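Local coordinates for protein 7beta-hydroxysteroid dehydrogenase (Collinsella aerofaciens, PDB 5FYD) that reduces the 7-oxo group of bile acids to the 7beta-alcohol with NADPH as the hydride donor, turning 7-oxolithocholate into ursodeoxycholate, at residues Thr103-Glu106 / Lys107-Ala110; Asn247-Glu250 / Asp251-Ile254. All blocks are in the same frame, centred on the assembly; numbering follows the deposited sequence.

Contact 1. Residues Thr103-Glu106 / Lys107-Ala110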
loop_
_atom_site.group_PDB
_atom_site.type_symbol
_atom_site.label_atom_id
_atom_site.label_comp_id
_atom_site.label_asym_id
_atom_site.label_seq_id
_atom_site.Cartn_x
_atom_site.Cartn_y
_atom_site.Cartn_z
ATOM N N THR A 103 13.584 -8.786 10.381
ATOM C CA THR A 103 13.771 -8.687 8.953
ATOM C C THR A 103 15.029 -9.484 8.616
ATOM O O THR A 103 16.098 -9.195 9.160
ATOM C CB THR A 103 13.912 -7.203 8.580
ATOM O OG1 THR A 103 12.675 -6.551 8.866
ATOM C CG2 THR A 103 14.250 -7.007 7.096
ATOM N N PRO A 104 14.926 -10.472 7.715
ATOM C CA PRO A 104 16.078 -11.334 7.406
ATOM C C PRO A 104 17.163 -10.532 6.704
ATOM O O PRO A 104 16.849 -9.496 6.078
ATOM C CB PRO A 104 15.490 -12.411 6.488
ATOM C CG PRO A 104 14.238 -11.850 5.953
ATOM C CD PRO A 104 13.724 -10.845 6.932
ATOM N N TRP A 105 18.418 -10.951 6.858
ATOM C CA TRP A 105 19.526 -10.233 6.253
ATOM C C TRP A 105 19.342 -10.021 4.745
ATOM O O TRP A 105 19.642 -8.926 4.255
ATOM C CB TRP A 105 20.925 -10.832 6.573
ATOM C CG TRP A 105 21.909 -10.013 5.898
ATOM C CD1 TRP A 105 22.540 -10.286 4.733
ATOM C CD2 TRP A 105 22.236 -8.681 6.237
ATOM N NE1 TRP A 105 23.274 -9.205 4.328
ATOM C CE2 TRP A 105 23.100 -8.198 5.247
ATOM C CE3 TRP A 105 21.888 -7.850 7.296
ATOM C CZ2 TRP A 105 23.626 -6.897 5.283
ATOM C CZ3 TRP A 105 22.415 -6.570 7.337
ATOM C CH2 TRP A 105 23.249 -6.105 6.335
ATOM N N GLU A 106 18.875 -11.050 4.019
ATOM C CA GLU A 106 18.672 -10.930 2.569
ATOM C C GLU A 106 17.837 -9.681 2.229
ATOM O O GLU A 106 18.148 -8.985 1.280
ATOM C CB GLU A 106 18.027 -12.212 1.989
ATOM C CG GLU A 106 16.584 -12.425 2.439
ATOM C CD GLU A 106 15.944 -13.702 1.947
ATOM O OE1 GLU A 106 16.087 -14.011 0.736
ATOM O OE2 GLU A 106 15.264 -14.378 2.772
ATOM N N LYS A 107 16.803 -9.394 3.032
ATOM C CA LYS A 107 15.942 -8.217 2.826
ATOM C C LYS A 107 16.653 -6.926 3.213
ATOM O O LYS A 107 16.534 -5.930 2.518
ATOM C CB LYS A 107 14.614 -8.356 3.581
ATOM C CG LYS A 107 13.594 -7.234 3.329
ATOM C CD LYS A 107 13.088 -7.227 1.879
ATOM C CE LYS A 107 11.639 -6.782 1.758
ATOM N NZ LYS A 107 11.029 -7.216 0.471
ATOM N N HIS A 108 17.390 -6.935 4.318
ATOM C CA HIS A 108 18.245 -5.794 4.659
ATOM C C HIS A 108 19.226 -5.450 3.543
ATOM O O HIS A 108 19.439 -4.283 3.224
ATOM C CB HIS A 108 19.014 -6.022 5.961
ATOM C CG HIS A 108 18.184 -5.867 7.201
ATOM N ND1 HIS A 108 17.583 -4.681 7.555
ATOM C CD2 HIS A 108 17.879 -6.744 8.185
ATOM C CE1 HIS A 108 16.936 -4.835 8.693
ATOM N NE2 HIS A 108 17.133 -6.068 9.115
ATOM N N GLU A 109 19.810 -6.481 2.943
ATOM C CA GLU A 109 20.773 -6.238 1.893
ATOM C C GLU A 109 20.081 -5.694 0.649
ATOM O O GLU A 109 20.637 -4.839 -0.042
ATOM C CB GLU A 109 21.611 -7.481 1.583
ATOM C CG GLU A 109 22.752 -7.154 0.629
ATOM C CD GLU A 109 23.965 -8.062 0.732
ATOM O OE1 GLU A 109 24.315 -8.531 1.829
ATOM O OE2 GLU A 109 24.594 -8.270 -0.312
ATOM N N ALA A 110 18.875 -6.182 0.368
ATOM C CA ALA A 110 18.087 -5.663 -0.744
ATOM C C ALA A 110 17.856 -4.162 -0.543
ATOM O O ALA A 110 18.005 -3.377 -1.469
ATOM C CB ALA A 110 16.756 -6.390 -0.872
#
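P104 O receives the amide of H108 at 3.2 Å and, weakly, that of K107, while W105 O and E106 O take E109 N and A110 N in the i to i+4 pattern of an opening alpha-helix. P104 is the N-cap residue, a place where a proline's missing N-H costs no helical bond. From the next position the indole of W105 runs forward along the helix: with CG anti to the backbone N (chi1 180°), its NE1 is carried alongside the following turn. There NE1 donates to E109 OE1 at 2.8 Å, close to the indole plane and through the anti lone pair of the oxygen, with the carboxylate turned 74° from the ring. The six-membered ring meanwhile lies against H108 CB, 4.0 Å from its centroid in a CH-pi contact. On the imidazole, T103 CG2 stands almost over the centre of one face, 3.7 Å from the centroid; this methyl suits a flat ring whose polar edge is engaged elsewhere, H108 NE2 bonding to I100 O. E106, an acidic residue in the first turn, probably also suits the positive end of the helix dipole. The whole is a helix N-terminus, starting helix 105-132 of the Rossmann-fold SDR domain.

Contact 2. Residues Asn247-Glu250 / Asp251-Ile254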
loop_
_atom_site.group_PDB
_atom_site.type_symbol
_atom_site.label_atom_id
_atom_site.label_comp_id
_atom_site.label_asym_id
_atom_site.label_seq_id
_atom_site.Cartn_x
_atom_site.Cartn_y
_atom_site.Cartn_z
ATOM N N ASN A 247 10.665 22.864 18.451
ATOM C CA ASN A 247 9.865 22.822 19.684
ATOM C C ASN A 247 9.844 21.496 20.423
ATOM O O ASN A 247 9.161 21.375 21.442
ATOM C CB ASN A 247 8.431 23.239 19.357
ATOM C CG ASN A 247 8.366 24.613 18.733
ATOM O OD1 ASN A 247 9.118 25.500 19.116
ATOM N ND2 ASN A 247 7.494 24.790 17.770
ATOM N N HIS A 248 10.560 20.488 19.924
ATOM C CA HIS A 248 10.534 19.169 20.537
ATOM C C HIS A 248 11.922 18.594 20.548
ATOM O O HIS A 248 12.772 18.985 19.753
ATOM C CB HIS A 248 9.599 18.233 19.760
ATOM C CG HIS A 248 8.185 18.706 19.733
ATOM N ND1 HIS A 248 7.276 18.374 20.712
ATOM C CD2 HIS A 248 7.533 19.527 18.875
ATOM C CE1 HIS A 248 6.113 18.938 20.440
ATOM N NE2 HIS A 248 6.245 19.655 19.340
ATOM N N THR A 249 12.152 17.655 21.448
ATOM C CA THR A 249 13.423 16.954 21.468
ATOM C C THR A 249 13.421 15.965 20.310
ATOM O O THR A 249 12.372 15.628 19.756
ATOM C CB THR A 249 13.626 16.171 22.772
ATOM O OG1 THR A 249 12.607 15.170 22.882
ATOM C CG2 THR A 249 13.587 17.126 23.971
ATOM N N GLU A 250 14.607 15.479 19.971
ATOM C CA GLU A 250 14.721 14.411 18.988
ATOM C C GLU A 250 13.926 13.187 19.419
ATOM O O GLU A 250 13.232 12.583 18.605
ATOM C CB GLU A 250 16.191 14.049 18.756
ATOM C CG GLU A 250 16.443 13.032 17.655
ATOM C CD GLU A 250 16.261 13.532 16.232
ATOM O OE1 GLU A 250 15.684 14.625 16.031
ATOM O OE2 GLU A 250 16.718 12.804 15.289
ATOM N N ASP A 251 14.046 12.816 20.693
ATOM C CA ASP A 251 13.314 11.667 21.218
ATOM C C ASP A 251 11.799 11.774 21.044
ATOM O O ASP A 251 11.136 10.784 20.723
ATOM C CB ASP A 251 13.654 11.463 22.697
ATOM C CG ASP A 251 15.007 10.813 22.912
ATOM O OD1 ASP A 251 15.805 10.656 21.964
ATOM O OD2 ASP A 251 15.277 10.445 24.072
ATOM N N GLU A 252 11.241 12.973 21.251
ATOM C CA GLU A 252 9.806 13.152 21.073
ATOM C C GLU A 252 9.370 12.852 19.654
ATOM O O GLU A 252 8.319 12.283 19.428
ATOM C CB GLU A 252 9.391 14.588 21.417
ATOM C CG GLU A 252 9.305 14.908 22.899
ATOM C CD GLU A 252 8.940 16.369 23.042
ATOM O OE1 GLU A 252 7.744 16.692 22.899
ATOM O OE2 GLU A 252 9.824 17.206 23.129
ATOM N N TYR A 253 10.187 13.270 18.692
ATOM C CA TYR A 253 9.892 13.084 17.274
ATOM C C TYR A 253 9.957 11.598 16.920
ATOM O O TYR A 253 9.062 11.067 16.256
ATOM C CB TYR A 253 10.889 13.889 16.447
ATOM C CG TYR A 253 10.515 14.192 15.010
ATOM C CD1 TYR A 253 9.282 13.824 14.445
ATOM C CD2 TYR A 253 11.409 14.882 14.219
ATOM C CE1 TYR A 253 8.987 14.151 13.131
ATOM C CE2 TYR A 253 11.124 15.199 12.913
ATOM C CZ TYR A 253 9.919 14.846 12.375
ATOM O OH TYR A 253 9.674 15.215 11.061
ATOM N N ILE A 254 10.994 10.926 17.393
ATOM C CA ILE A 254 11.150 9.477 17.165
ATOM C C ILE A 254 9.959 8.730 17.764
ATOM O O ILE A 254 9.340 7.879 17.114
ATOM C CB ILE A 254 12.453 8.947 17.819
ATOM C CG1 ILE A 254 13.673 9.581 17.136
ATOM C CG2 ILE A 254 12.520 7.415 17.781
ATOM C CD1 ILE A 254 14.933 9.468 17.971
#
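With chi1 at 62°, T249 OG1 sits between its backbone N and carbonyl carbon, turned to the start of the helix, while E252, CG beside its own backbone N (chi1 -77°) and the chain extended beyond, reaches back over T249 to H248. The two side chains complete a capping box: T249 OG1 accepts E252 N at 3.1 Å, and E252 OE2 accepts T249 N at 2.9 Å. A threonine suits the N-cap because its short hydroxyl can take up a first-turn amide that has no helical carbonyl four residues earlier to bond, and a glutamate three residues on is long enough to return the bond. The other oxygen, E252 OE1, receives H248 ND1 at 2.8 Å in a nearly straight bond (177°). This oxygen lies in the imidazole plane, while ND1 comes to it from above the carboxylate plane, the two planes being steeply inclined. With its two oxygens on different donors, one acid grips both a ring and a backbone amide. Putting an alanine at E252 would probably leave H248 ND1 and T249 N without their acceptor and the imidazole freer to turn. Further along, I254 N bonds to E250 O at 3.0 Å. The turn joins helix 235-247 to helix 250-258: Y253 stacks on W244 of the former and touches I147 and S148 of helix 145-148, while I254 rests on the loop residues S149 and P151.

Overall arrangement
Both contacts are surface helix starts within one chain, their centres 29 Å apart and their nearest atoms about 16 Å, without touching. Contact 1 opens the long helix 105-132 inside the SDR domain, and its A110 side chain is about 7 Å from that of D66, an NADP(+)-binding residue. Contact 2 opens the short C-terminal helix 250-258, within the tail required for activity; its one buried residue, Y253, has its side chain about 6 Å from that of S240, another cofactor-binding residue. The chemistry differs accordingly: residues 103-110 rely on aromatic faces and an indole-carboxylate bond along the helix start, whereas 247-254 depend on a polar capping box tied to a histidine at the turn between two helices.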